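Local coordinates for nucleoside hydrolase, putative (Trypanosoma brucei, PDB 3FZ0), which belongs to the nucleoside hydrolase family and binds a calcium ion within a fold built on a largely parallel beta sheet flanked by helices, at residues A20-L25 / V285-A290; E113-L118 / A141-L146; A121-S124 / V128-L131; P160-M165 / K197-P202. The protein carries 2 engineered substitutions. All coordinates share one frame; numbering follows the deposited sequence.

Contact 1 is the deep one: two buried helices, 17-27 and 282-291, meet near the calcium ion through aliphatic side chains. The other three lie farther from the centre of the chain. Contact 2 is again aliphatic helix packing but borders a second subunit, whereas contacts 3 and 4 join loops to neighbouring strands, 127-133 and 162-165, and each turns on an aromatic ring with a methyl over its face. Of the four, contact 3 alone has a hydrogen bond between its segments. Gln130 of contact 3 ties it to two others, its NE2 bonding to Ala290 O of contact 1 and Pro160 O of contact 4.

Contact 1: A20-L25 / V285-A290; sequences AIAIML and VAVLVA
Val287 packs against Ala22 where helices 17-27 and 282-291 run side by side in the Rossmann-like alpha/beta fold of the nucleoside hydrolases. The two segments point almost the same way, 24° apart, with their axes 8.8 Å from each other. Both helices start at the calcium site: Asp19 lies in the first helix and Asp283 in the second, and both are ligands of the ion, with Asp14 and Leu134 completing the set from the protein. The side chain of Ala22 is about 8 Å from the metal and also touches Leu134.

Val287 makes the largest contribution, with its two branches. CG2, placed beside its own backbone N, presses on Ala22 CB at 3.5 Å. CG1 sits anti to that N (chi1 173°) and is thereby directed towards the next turn of the partner helix, where it approaches Leu25 CD2 at 4.2 Å.

Leu25 is extended, with CG anti to the backbone N (chi1 -162°), and its chain runs past that of Val287 in the opposite sense. Its other methyl, CD1, reaches across more loosely to Leu288 CB, 4.5 Å away. Leu288 itself continues into Phe348 of helix 345-356, so the apolar packing continues onto a third helix. The side chains that meet are buried and apolar, and the small side chain of Ala22 lets the valine come right up to the helix backbone: Ala22 O is 3.6 Å from Val287 CG1 and equally far from Val287 CG2.

Contact 2: E113-L118 / A141-L146; sequences EILKIL and ALALRL
Helices 110-120 and 138-146 cross at 58° in these segments, their axes 9.7 Å apart, with Leu115 and Ala143 the nearest pair of CA atoms. Leu115 does most of the touching, and its two methyls divide the work. CD2 lies against Ala143, 3.8 Å from its CB and 3.6 Å from its carbonyl O. CD1 spreads further along helix 138-146 to Leu146 CB at 3.9 Å, and the two leucine side chains meet at about a right angle.

The leucine fork is aimed by its first torsion: with CG anti to the carbonyl carbon (chi1 -58°), it is turned towards helix 138-146, CD2 to Ala143 and CD1 to Leu146. On the neighbouring position Ile114 adds its CG2 branch, which meets Ala143 CB from another direction at 4.2 Å. Ala143 CB thus faces the notch between an isoleucine methyl and a leucine methyl.

Beyond the pair, Leu146 also packs on Leu146 of the second subunit, and the adjoining Leu142 on Arg145 of that same subunit, so helix 138-146 also faces the second subunit. The side chains that meet are all aliphatic, which implies that shape and exclusion of water, rather than any directional bond, set how the two helices sit together.

Contact 3: A121-S124 / V128-L131; sequences AEPS and VYQL
The phenol oxygen of Tyr129 accepts a nearly straight hydrogen bond from the backbone of the loop: Glu122 N lies 3.1 Å from Tyr129 OH, with an N-H...O angle of 173°. That one bond fixes the end of the tyrosine against the chain just after helix 110-120.

The ring is also covered close by. Ala121, the first residue to leave helical backbone angles, places its CB over one face of the tyrosine, 3.6 Å from the ring centroid and only 12° off the normal, a clear CH-pi contact. The methyl lies over the ring, somewhat nearer the hydroxyl end, with Tyr129 CZ 3.6 Å from Ala121 CB. Pro123 adds a looser touch, its CD 4.3 Å from Tyr129 CE1. With CG anti to the carbonyl carbon (chi1 -67°), the tyrosine leans from the strand towards the loop and meets the Ala121-Glu122 peptide with both ring and hydroxyl.

On the strand side, Tyr129 pairs through its backbone with Gly155, while Ala121 O receives a hydrogen bond from Lys153 NZ. The arrangement is a short helix-to-strand connection, with strand 127-133 doubling back beside the loop that leads into it, as belongs to the alternating helices and strands of a Rossmann-like alpha/beta fold.

Contact 4: P160-M165 / K197-P202; sequences PGIVIM and KGWKCP
Ile162 stands over the face of the Trp199 indole, where strand 162-165 meets the loop leading into strand 203-206, its parallel neighbour. These two strands and helix 187-195 between them form a beta-alpha-beta unit of the Rossmann-like sheet, and Trp199 lies in the loop between that helix and strand 203-206.

The isoleucine CG2 methyl sits almost directly above the six-membered ring, 3.5 Å from its centroid and 6° off the normal, which makes this a CH-pi contact. Its nearest ring atoms include Trp199 CZ3, 3.6 Å from Ile162 CG2. The longer branch goes another way: CG1 is anti to the backbone N (chi1 -176°), and CD1 comes down near the outer part of the same ring, 3.7 Å from Trp199 CH2. The two side chains therefore meet at a slant, with the isoleucine's branches spread across the benzo half of the indole.

The rotation of the indole is fixed from outside the pair, since NE1 donates to Val193 O on helix 187-195, and His196 meets Trp199 edge-to-face. Leu144 packs nearby on the tryptophan.

Just before the strand, in the loop at Pro160, the backbone comes closest to Cys201. Here the thiol-bearing side chain lies against the proline backbone, with Cys201 CB 3.8 Å from Pro160 CA.

Contact 1: A20-L25 / V285-A290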
loop_
_atom_site.group_PDB
_atom_site.type_symbol
_atom_site.label_atom_id
_atom_site.label_comp_id
_atom_site.label_asym_id
_atom_site.label_seq_id
_atom_site.Cartn_x
_atom_site.Cartn_y
_atom_site.Cartn_z
ATOM N N ALA B 20 -2.704 -2.240 34.579
ATOM C CA ALA B 20 -2.563 -2.442 36.020
ATOM C C ALA B 20 -3.698 -3.300 36.568
ATOM O O ALA B 20 -3.414 -4.230 37.307
ATOM C CB ALA B 20 -2.463 -1.117 36.768
ATOM N N ILE B 21 -4.956 -2.990 36.222
ATOM C CA ILE B 21 -6.111 -3.807 36.636
ATOM C C ILE B 21 -5.932 -5.262 36.144
ATOM O O ILE B 21 -6.211 -6.213 36.878
ATOM C CB ILE B 21 -7.478 -3.249 36.087
ATOM C CG1 ILE B 21 -7.737 -1.826 36.605
ATOM C CG2 ILE B 21 -8.667 -4.223 36.428
ATOM C CD1 ILE B 21 -7.825 -1.695 38.121
ATOM N N ALA B 22 -5.471 -5.426 34.906
ATOM C CA ALA B 22 -5.231 -6.781 34.363
ATOM C C ALA B 22 -4.181 -7.580 35.167
ATOM O O ALA B 22 -4.370 -8.779 35.459
ATOM C CB ALA B 22 -4.833 -6.714 32.889
ATOM N N ILE B 23 -3.074 -6.916 35.516
ATOM C CA ILE B 23 -2.013 -7.579 36.283
ATOM C C ILE B 23 -2.524 -7.886 37.696
ATOM O O ILE B 23 -2.236 -8.950 38.239
ATOM C CB ILE B 23 -0.684 -6.753 36.278
ATOM C CG1 ILE B 23 -0.146 -6.645 34.837
ATOM C CG2 ILE B 23 0.348 -7.382 37.184
ATOM C CD1 ILE B 23 0.803 -5.484 34.565
ATOM N N MET B 24 -3.307 -6.972 38.254
ATOM C CA MET B 24 -3.965 -7.180 39.529
ATOM C C MET B 24 -4.865 -8.405 39.483
ATOM O O MET B 24 -4.907 -9.200 40.428
ATOM C CB MET B 24 -4.744 -5.932 39.967
ATOM C CG MET B 24 -3.865 -4.706 40.331
ATOM S SD MET B 24 -4.825 -3.230 40.812
ATOM C CE MET B 24 -4.882 -3.398 42.576
ATOM N N LEU B 25 -5.541 -8.588 38.362
ATOM C CA LEU B 25 -6.459 -9.702 38.215
ATOM C C LEU B 25 -5.664 -11.011 38.169
ATOM O O LEU B 25 -5.962 -11.963 38.933
ATOM C CB LEU B 25 -7.335 -9.514 36.981
ATOM C CG LEU B 25 -8.641 -10.287 36.782
ATOM C CD1 LEU B 25 -9.391 -9.697 35.594
ATOM C CD2 LEU B 25 -8.420 -11.726 36.545
ATOM N N VAL B 285 -9.994 -7.831 30.470
ATOM C CA VAL B 285 -10.806 -8.834 29.784
ATOM C C VAL B 285 -9.893 -9.918 29.166
ATOM O O VAL B 285 -10.177 -11.127 29.215
ATOM C CB VAL B 285 -11.783 -8.172 28.737
ATOM C CG1 VAL B 285 -12.627 -9.211 27.986
ATOM C CG2 VAL B 285 -12.719 -7.186 29.403
ATOM N N ALA B 286 -8.773 -9.492 28.602
ATOM C CA ALA B 286 -7.835 -10.421 27.994
ATOM C C ALA B 286 -7.236 -11.358 29.058
ATOM O O ALA B 286 -7.207 -12.581 28.865
ATOM C CB ALA B 286 -6.729 -9.649 27.244
ATOM N N VAL B 287 -6.742 -10.796 30.170
ATOM C CA VAL B 287 -6.266 -11.633 31.291
ATOM C C VAL B 287 -7.346 -12.629 31.758
ATOM O O VAL B 287 -7.040 -13.800 31.986
ATOM C CB VAL B 287 -5.688 -10.803 32.501
ATOM C CG1 VAL B 287 -5.384 -11.692 33.678
ATOM C CG2 VAL B 287 -4.403 -10.065 32.062
ATOM N N LEU B 288 -8.598 -12.191 31.854
ATOM C CA LEU B 288 -9.672 -13.107 32.214
ATOM C C LEU B 288 -9.819 -14.269 31.217
ATOM O O LEU B 288 -10.006 -15.441 31.615
ATOM C CB LEU B 288 -10.991 -12.355 32.345
ATOM C CG LEU B 288 -12.181 -13.211 32.761
ATOM C CD1 LEU B 288 -12.091 -13.477 34.226
ATOM C CD2 LEU B 288 -13.441 -12.456 32.426
ATOM N N VAL B 289 -9.730 -13.957 29.926
ATOM C CA VAL B 289 -9.850 -14.983 28.900
ATOM C C VAL B 289 -8.744 -16.022 29.064
ATOM O O VAL B 289 -8.996 -17.207 28.926
ATOM C CB VAL B 289 -9.899 -14.379 27.484
ATOM C CG1 VAL B 289 -9.663 -15.437 26.404
ATOM C CG2 VAL B 289 -11.246 -13.706 27.263
ATOM N N ALA B 290 -7.528 -15.563 29.361
ATOM C CA ALA B 290 -6.369 -16.444 29.501
ATOM C C ALA B 290 -6.511 -17.403 30.644
ATOM O O ALA B 290 -6.156 -18.560 30.534
ATOM C CB ALA B 290 -5.111 -15.637 29.711
#

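Contact 2: E113-L118 / A141-L146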
loop_
_atom_site.group_PDB
_atom_site.type_symbol
_atom_site.label_atom_id
_atom_site.label_comp_id
_atom_site.label_asym_id
_atom_site.label_seq_id
_atom_site.Cartn_x
_atom_site.Cartn_y
_atom_site.Cartn_z
ATOM N N GLU B 113 14.392 -12.165 27.643
ATOM C CA GLU B 113 13.801 -12.714 28.849
ATOM C C GLU B 113 12.657 -13.698 28.551
ATOM O O GLU B 113 12.569 -14.748 29.190
ATOM C CB GLU B 113 13.319 -11.593 29.759
ATOM C CG GLU B 113 12.542 -12.088 30.993
ATOM C CD GLU B 113 13.385 -12.905 32.003
ATOM O OE1 GLU B 113 14.649 -12.981 31.914
ATOM O OE2 GLU B 113 12.757 -13.467 32.927
ATOM N N ILE B 114 11.787 -13.360 27.597
ATOM C CA ILE B 114 10.810 -14.327 27.115
ATOM C C ILE B 114 11.509 -15.657 26.735
ATOM O O ILE B 114 11.049 -16.732 27.149
ATOM C CB ILE B 114 9.943 -13.788 25.952
ATOM C CG1 ILE B 114 9.053 -12.651 26.443
ATOM C CG2 ILE B 114 9.113 -14.908 25.354
ATOM C CD1 ILE B 114 8.430 -11.773 25.321
ATOM N N LEU B 115 12.628 -15.570 26.001
ATOM C CA LEU B 115 13.337 -16.762 25.512
ATOM C C LEU B 115 13.954 -17.537 26.664
ATOM O O LEU B 115 14.005 -18.771 26.644
ATOM C CB LEU B 115 14.405 -16.402 24.457
ATOM C CG LEU B 115 13.858 -15.666 23.214
ATOM C CD1 LEU B 115 14.982 -15.468 22.186
ATOM C CD2 LEU B 115 12.652 -16.385 22.581
ATOM N N LYS B 116 14.415 -16.807 27.676
ATOM C CA LYS B 116 15.041 -17.423 28.839
ATOM C C LYS B 116 13.989 -18.187 29.661
ATOM O O LYS B 116 14.192 -19.352 30.012
ATOM C CB LYS B 116 15.785 -16.377 29.665
ATOM C CG LYS B 116 16.307 -16.885 30.995
ATOM C CD LYS B 116 17.014 -15.766 31.756
ATOM C CE LYS B 116 16.624 -15.726 33.224
ATOM N NZ LYS B 116 17.304 -16.852 33.889
ATOM N N ILE B 117 12.862 -17.549 29.935
ATOM C CA ILE B 117 11.738 -18.212 30.580
ATOM C C ILE B 117 11.265 -19.447 29.817
ATOM O O ILE B 117 11.082 -20.506 30.413
ATOM C CB ILE B 117 10.593 -17.212 30.833
ATOM C CG1 ILE B 117 10.970 -16.321 32.013
ATOM C CG2 ILE B 117 9.202 -17.912 31.074
ATOM C CD1 ILE B 117 10.391 -14.952 31.835
ATOM N N LEU B 118 11.093 -19.319 28.506
ATOM C CA LEU B 118 10.664 -20.458 27.693
ATOM C C LEU B 118 11.676 -21.577 27.757
ATOM O O LEU B 118 11.315 -22.752 27.807
ATOM C CB LEU B 118 10.408 -20.055 26.239
ATOM C CG LEU B 118 9.237 -19.109 25.995
ATOM C CD1 LEU B 118 9.144 -18.753 24.516
ATOM C CD2 LEU B 118 7.925 -19.698 26.522
ATOM N N ALA B 141 7.114 -10.394 18.928
ATOM C CA ALA B 141 7.571 -10.633 17.572
ATOM C C ALA B 141 9.059 -10.816 17.552
ATOM O O ALA B 141 9.557 -11.691 16.854
ATOM C CB ALA B 141 7.181 -9.478 16.673
ATOM N N LEU B 142 9.767 -9.987 18.315
ATOM C CA LEU B 142 11.230 -9.962 18.317
ATOM C C LEU B 142 11.745 -11.297 18.875
ATOM O O LEU B 142 12.625 -11.949 18.260
ATOM C CB LEU B 142 11.692 -8.789 19.161
ATOM C CG LEU B 142 12.922 -7.955 18.869
ATOM C CD1 LEU B 142 13.097 -7.776 17.388
ATOM C CD2 LEU B 142 12.744 -6.612 19.536
ATOM N N ALA B 143 11.149 -11.733 20.005
ATOM C CA ALA B 143 11.444 -13.043 20.566
ATOM C C ALA B 143 11.137 -14.160 19.574
ATOM O O ALA B 143 11.979 -15.047 19.340
ATOM C CB ALA B 143 10.708 -13.249 21.847
ATOM N N LEU B 144 9.952 -14.101 18.968
ATOM C CA LEU B 144 9.585 -15.068 17.920
ATOM C C LEU B 144 10.563 -15.234 16.774
ATOM O O LEU B 144 10.870 -16.378 16.428
ATOM C CB LEU B 144 8.188 -14.805 17.369
ATOM C CG LEU B 144 7.023 -15.375 18.157
ATOM C CD1 LEU B 144 5.812 -14.585 17.735
ATOM C CD2 LEU B 144 6.802 -16.871 17.888
ATOM N N ARG B 145 11.052 -14.134 16.180
ATOM C CA ARG B 145 12.016 -14.257 15.053
ATOM C C ARG B 145 13.392 -14.781 15.507
ATOM O O ARG B 145 14.097 -15.388 14.713
ATOM C CB ARG B 145 12.157 -12.970 14.235
ATOM C CG ARG B 145 10.841 -12.278 13.892
ATOM C CD ARG B 145 10.002 -12.976 12.790
ATOM N NE ARG B 145 10.867 -13.517 11.766
ATOM C CZ ARG B 145 11.075 -14.819 11.575
ATOM N NH1 ARG B 145 10.421 -15.700 12.343
ATOM N NH2 ARG B 145 11.931 -15.235 10.619
ATOM N N LEU B 146 13.771 -14.563 16.758
ATOM C CA LEU B 146 15.053 -15.054 17.251
ATOM C C LEU B 146 15.108 -16.562 17.528
ATOM O O LEU B 146 16.153 -17.208 17.319
ATOM C CB LEU B 146 15.470 -14.323 18.528
ATOM C CG LEU B 146 16.159 -12.979 18.362
ATOM C CD1 LEU B 146 16.227 -12.372 19.741
ATOM C CD2 LEU B 146 17.561 -13.148 17.737
#

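Contact 3: A121-S124 / V128-L131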
loop_
_atom_site.group_PDB
_atom_site.type_symbol
_atom_site.label_atom_id
_atom_site.label_comp_id
_atom_site.label_asym_id
_atom_site.label_seq_id
_atom_site.Cartn_x
_atom_site.Cartn_y
_atom_site.Cartn_z
ATOM N N ALA B 121 11.387 -23.216 31.182
ATOM C CA ALA B 121 10.042 -23.735 31.417
ATOM C C ALA B 121 9.994 -25.236 31.458
ATOM O O ALA B 121 10.597 -25.915 30.619
ATOM C CB ALA B 121 9.086 -23.230 30.351
ATOM N N GLU B 122 9.237 -25.734 32.427
ATOM C CA GLU B 122 9.058 -27.171 32.621
ATOM C C GLU B 122 7.564 -27.547 32.596
ATOM O O GLU B 122 6.997 -27.877 33.639
ATOM C CB GLU B 122 9.752 -27.623 33.919
ATOM C CG GLU B 122 11.300 -27.544 33.858
ATOM C CD GLU B 122 11.960 -27.571 35.248
ATOM O OE1 GLU B 122 11.486 -26.826 36.142
ATOM O OE2 GLU B 122 12.940 -28.336 35.453
ATOM N N PRO B 123 6.927 -27.498 31.399
ATOM C CA PRO B 123 5.497 -27.792 31.347
ATOM C C PRO B 123 5.212 -29.249 31.673
ATOM O O PRO B 123 6.033 -30.119 31.400
ATOM C CB PRO B 123 5.107 -27.468 29.895
ATOM C CG PRO B 123 6.348 -27.555 29.130
ATOM C CD PRO B 123 7.475 -27.203 30.060
ATOM N N SER B 124 4.066 -29.493 32.287
ATOM C CA SER B 124 3.613 -30.840 32.610
ATOM C C SER B 124 2.082 -30.869 32.515
ATOM O O SER B 124 1.457 -29.879 32.099
ATOM C CB SER B 124 4.108 -31.266 34.017
ATOM O OG SER B 124 3.746 -30.347 35.059
ATOM N N VAL B 128 1.206 -25.166 33.229
ATOM C CA VAL B 128 1.069 -24.674 31.881
ATOM C C VAL B 128 1.514 -23.210 31.859
ATOM O O VAL B 128 1.176 -22.406 32.758
ATOM C CB VAL B 128 -0.371 -24.900 31.327
ATOM C CG1 VAL B 128 -1.371 -23.891 31.914
ATOM C CG2 VAL B 128 -0.379 -24.804 29.837
ATOM N N TYR B 129 2.305 -22.877 30.849
ATOM C CA TYR B 129 2.800 -21.523 30.692
ATOM C C TYR B 129 1.971 -20.808 29.647
ATOM O O TYR B 129 1.634 -21.400 28.617
ATOM C CB TYR B 129 4.258 -21.539 30.258
ATOM C CG TYR B 129 5.192 -22.082 31.306
ATOM C CD1 TYR B 129 5.266 -23.451 31.578
ATOM C CD2 TYR B 129 6.035 -21.233 32.018
ATOM C CE1 TYR B 129 6.158 -23.955 32.553
ATOM C CE2 TYR B 129 6.933 -21.733 32.992
ATOM C CZ TYR B 129 6.978 -23.079 33.265
ATOM O OH TYR B 129 7.864 -23.567 34.233
ATOM N N GLN B 130 1.638 -19.541 29.916
ATOM C CA GLN B 130 0.854 -18.720 28.990
ATOM C C GLN B 130 1.473 -17.330 28.867
ATOM O O GLN B 130 2.046 -16.798 29.840
ATOM C CB GLN B 130 -0.591 -18.589 29.485
ATOM C CG GLN B 130 -1.356 -19.874 29.497
ATOM C CD GLN B 130 -2.782 -19.709 29.966
ATOM O OE1 GLN B 130 -3.048 -19.594 31.162
ATOM N NE2 GLN B 130 -3.719 -19.720 29.027
ATOM N N LEU B 131 1.378 -16.762 27.668
ATOM C CA LEU B 131 1.858 -15.423 27.429
ATOM C C LEU B 131 0.616 -14.633 27.159
ATOM O O LEU B 131 -0.172 -15.012 26.299
ATOM C CB LEU B 131 2.781 -15.387 26.214
ATOM C CG LEU B 131 3.687 -14.169 25.926
ATOM C CD1 LEU B 131 4.505 -14.450 24.702
ATOM C CD2 LEU B 131 2.929 -12.898 25.701
#

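Contact 4: P160-M165 / K197-P202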
loop_
_atom_site.group_PDB
_atom_site.type_symbol
_atom_site.label_atom_id
_atom_site.label_comp_id
_atom_site.label_asym_id
_atom_site.label_seq_id
_atom_site.Cartn_x
_atom_site.Cartn_y
_atom_site.Cartn_z
ATOM N N PRO B 160 -4.776 -22.367 25.548
ATOM C CA PRO B 160 -4.078 -21.396 24.718
ATOM C C PRO B 160 -2.776 -20.942 25.326
ATOM O O PRO B 160 -2.744 -20.553 26.488
ATOM C CB PRO B 160 -5.046 -20.205 24.695
ATOM C CG PRO B 160 -6.384 -20.816 24.885
ATOM C CD PRO B 160 -6.121 -21.883 25.907
ATOM N N GLY B 161 -1.715 -20.993 24.529
ATOM C CA GLY B 161 -0.404 -20.471 24.900
ATOM C C GLY B 161 -0.265 -18.961 24.798
ATOM O O GLY B 161 0.569 -18.348 25.480
ATOM N N ILE B 162 -1.052 -18.348 23.929
ATOM C CA ILE B 162 -0.973 -16.897 23.787
ATOM C C ILE B 162 -2.352 -16.257 23.691
ATOM O O ILE B 162 -3.227 -16.672 22.939
ATOM C CB ILE B 162 0.034 -16.448 22.638
ATOM C CG1 ILE B 162 0.170 -14.916 22.567
ATOM C CG2 ILE B 162 -0.332 -17.077 21.287
ATOM C CD1 ILE B 162 1.340 -14.420 21.692
ATOM N N VAL B 163 -2.557 -15.266 24.528
ATOM C CA VAL B 163 -3.773 -14.455 24.477
ATOM C C VAL B 163 -3.344 -13.010 24.323
ATOM O O VAL B 163 -2.477 -12.546 25.036
ATOM C CB VAL B 163 -4.611 -14.648 25.727
ATOM C CG1 VAL B 163 -5.909 -13.954 25.575
ATOM C CG2 VAL B 163 -4.830 -16.124 25.977
ATOM N N ILE B 164 -3.911 -12.324 23.345
ATOM C CA ILE B 164 -3.494 -10.937 23.052
ATOM C C ILE B 164 -4.646 -9.932 23.128
ATOM O O ILE B 164 -5.767 -10.192 22.645
ATOM C CB ILE B 164 -2.760 -10.847 21.680
ATOM C CG1 ILE B 164 -3.694 -11.192 20.501
ATOM C CG2 ILE B 164 -1.515 -11.740 21.700
ATOM C CD1 ILE B 164 -3.075 -10.977 19.125
ATOM N N MET B 165 -4.406 -8.788 23.757
ATOM C CA MET B 165 -5.410 -7.708 23.634
ATOM C C MET B 165 -5.011 -6.872 22.428
ATOM O O MET B 165 -4.046 -6.127 22.474
ATOM C CB MET B 165 -5.555 -6.853 24.912
ATOM C CG MET B 165 -6.807 -6.017 24.888
ATOM S SD MET B 165 -6.694 -4.649 23.715
ATOM C CE MET B 165 -8.294 -4.706 22.912
ATOM N N LYS B 197 4.245 -20.409 12.786
ATOM C CA LYS B 197 3.932 -21.834 12.719
ATOM C C LYS B 197 4.396 -22.510 13.998
ATOM O O LYS B 197 5.555 -22.378 14.401
ATOM C CB LYS B 197 4.647 -22.510 11.527
ATOM C CG LYS B 197 4.303 -21.966 10.140
ATOM C CD LYS B 197 2.791 -22.030 9.832
ATOM C CE LYS B 197 2.494 -21.429 8.451
ATOM N NZ LYS B 197 2.916 -19.981 8.409
ATOM N N GLY B 198 3.502 -23.247 14.634
ATOM C CA GLY B 198 3.887 -24.063 15.755
ATOM C C GLY B 198 3.313 -23.681 17.105
ATOM O O GLY B 198 3.802 -24.166 18.118
ATOM N N TRP B 199 2.304 -22.813 17.134
ATOM C CA TRP B 199 1.512 -22.622 18.344
ATOM C C TRP B 199 0.749 -23.915 18.586
ATOM O O TRP B 199 0.248 -24.521 17.643
ATOM C CB TRP B 199 0.488 -21.506 18.172
ATOM C CG TRP B 199 1.006 -20.113 17.997
ATOM C CD1 TRP B 199 0.793 -19.306 16.918
ATOM C CD2 TRP B 199 1.749 -19.328 18.941
ATOM N NE1 TRP B 199 1.365 -18.071 17.115
ATOM C CE2 TRP B 199 1.961 -18.057 18.350
ATOM C CE3 TRP B 199 2.230 -19.560 20.225
ATOM C CZ2 TRP B 199 2.647 -17.031 18.999
ATOM C CZ3 TRP B 199 2.926 -18.542 20.869
ATOM C CH2 TRP B 199 3.127 -17.294 20.248
ATOM N N LYS B 200 0.659 -24.329 19.845
ATOM C CA LYS B 200 -0.136 -25.499 20.209
ATOM C C LYS B 200 -1.642 -25.253 20.049
ATOM O O LYS B 200 -2.401 -26.182 19.769
ATOM C CB LYS B 200 0.183 -25.940 21.635
ATOM C CG LYS B 200 1.497 -26.740 21.798
ATOM C CD LYS B 200 1.325 -27.750 22.940
ATOM C CE LYS B 200 2.609 -28.018 23.749
ATOM N NZ LYS B 200 2.747 -27.079 24.917
ATOM N N CYS B 201 -2.053 -24.001 20.240
ATOM C CA CYS B 201 -3.430 -23.578 20.075
ATOM C C CYS B 201 -3.444 -22.278 19.314
ATOM O O CYS B 201 -2.548 -21.449 19.499
ATOM C CB CYS B 201 -4.101 -23.285 21.424
ATOM S SG CYS B 201 -4.988 -24.642 22.167
ATOM N N PRO B 202 -4.493 -22.051 18.503
ATOM C CA PRO B 202 -4.613 -20.758 17.814
ATOM C C PRO B 202 -4.497 -19.597 18.793
ATOM O O PRO B 202 -4.955 -19.711 19.931
ATOM C CB PRO B 202 -6.042 -20.786 17.261
ATOM C CG PRO B 202 -6.354 -22.261 17.142
ATOM C CD PRO B 202 -5.620 -22.960 18.215
#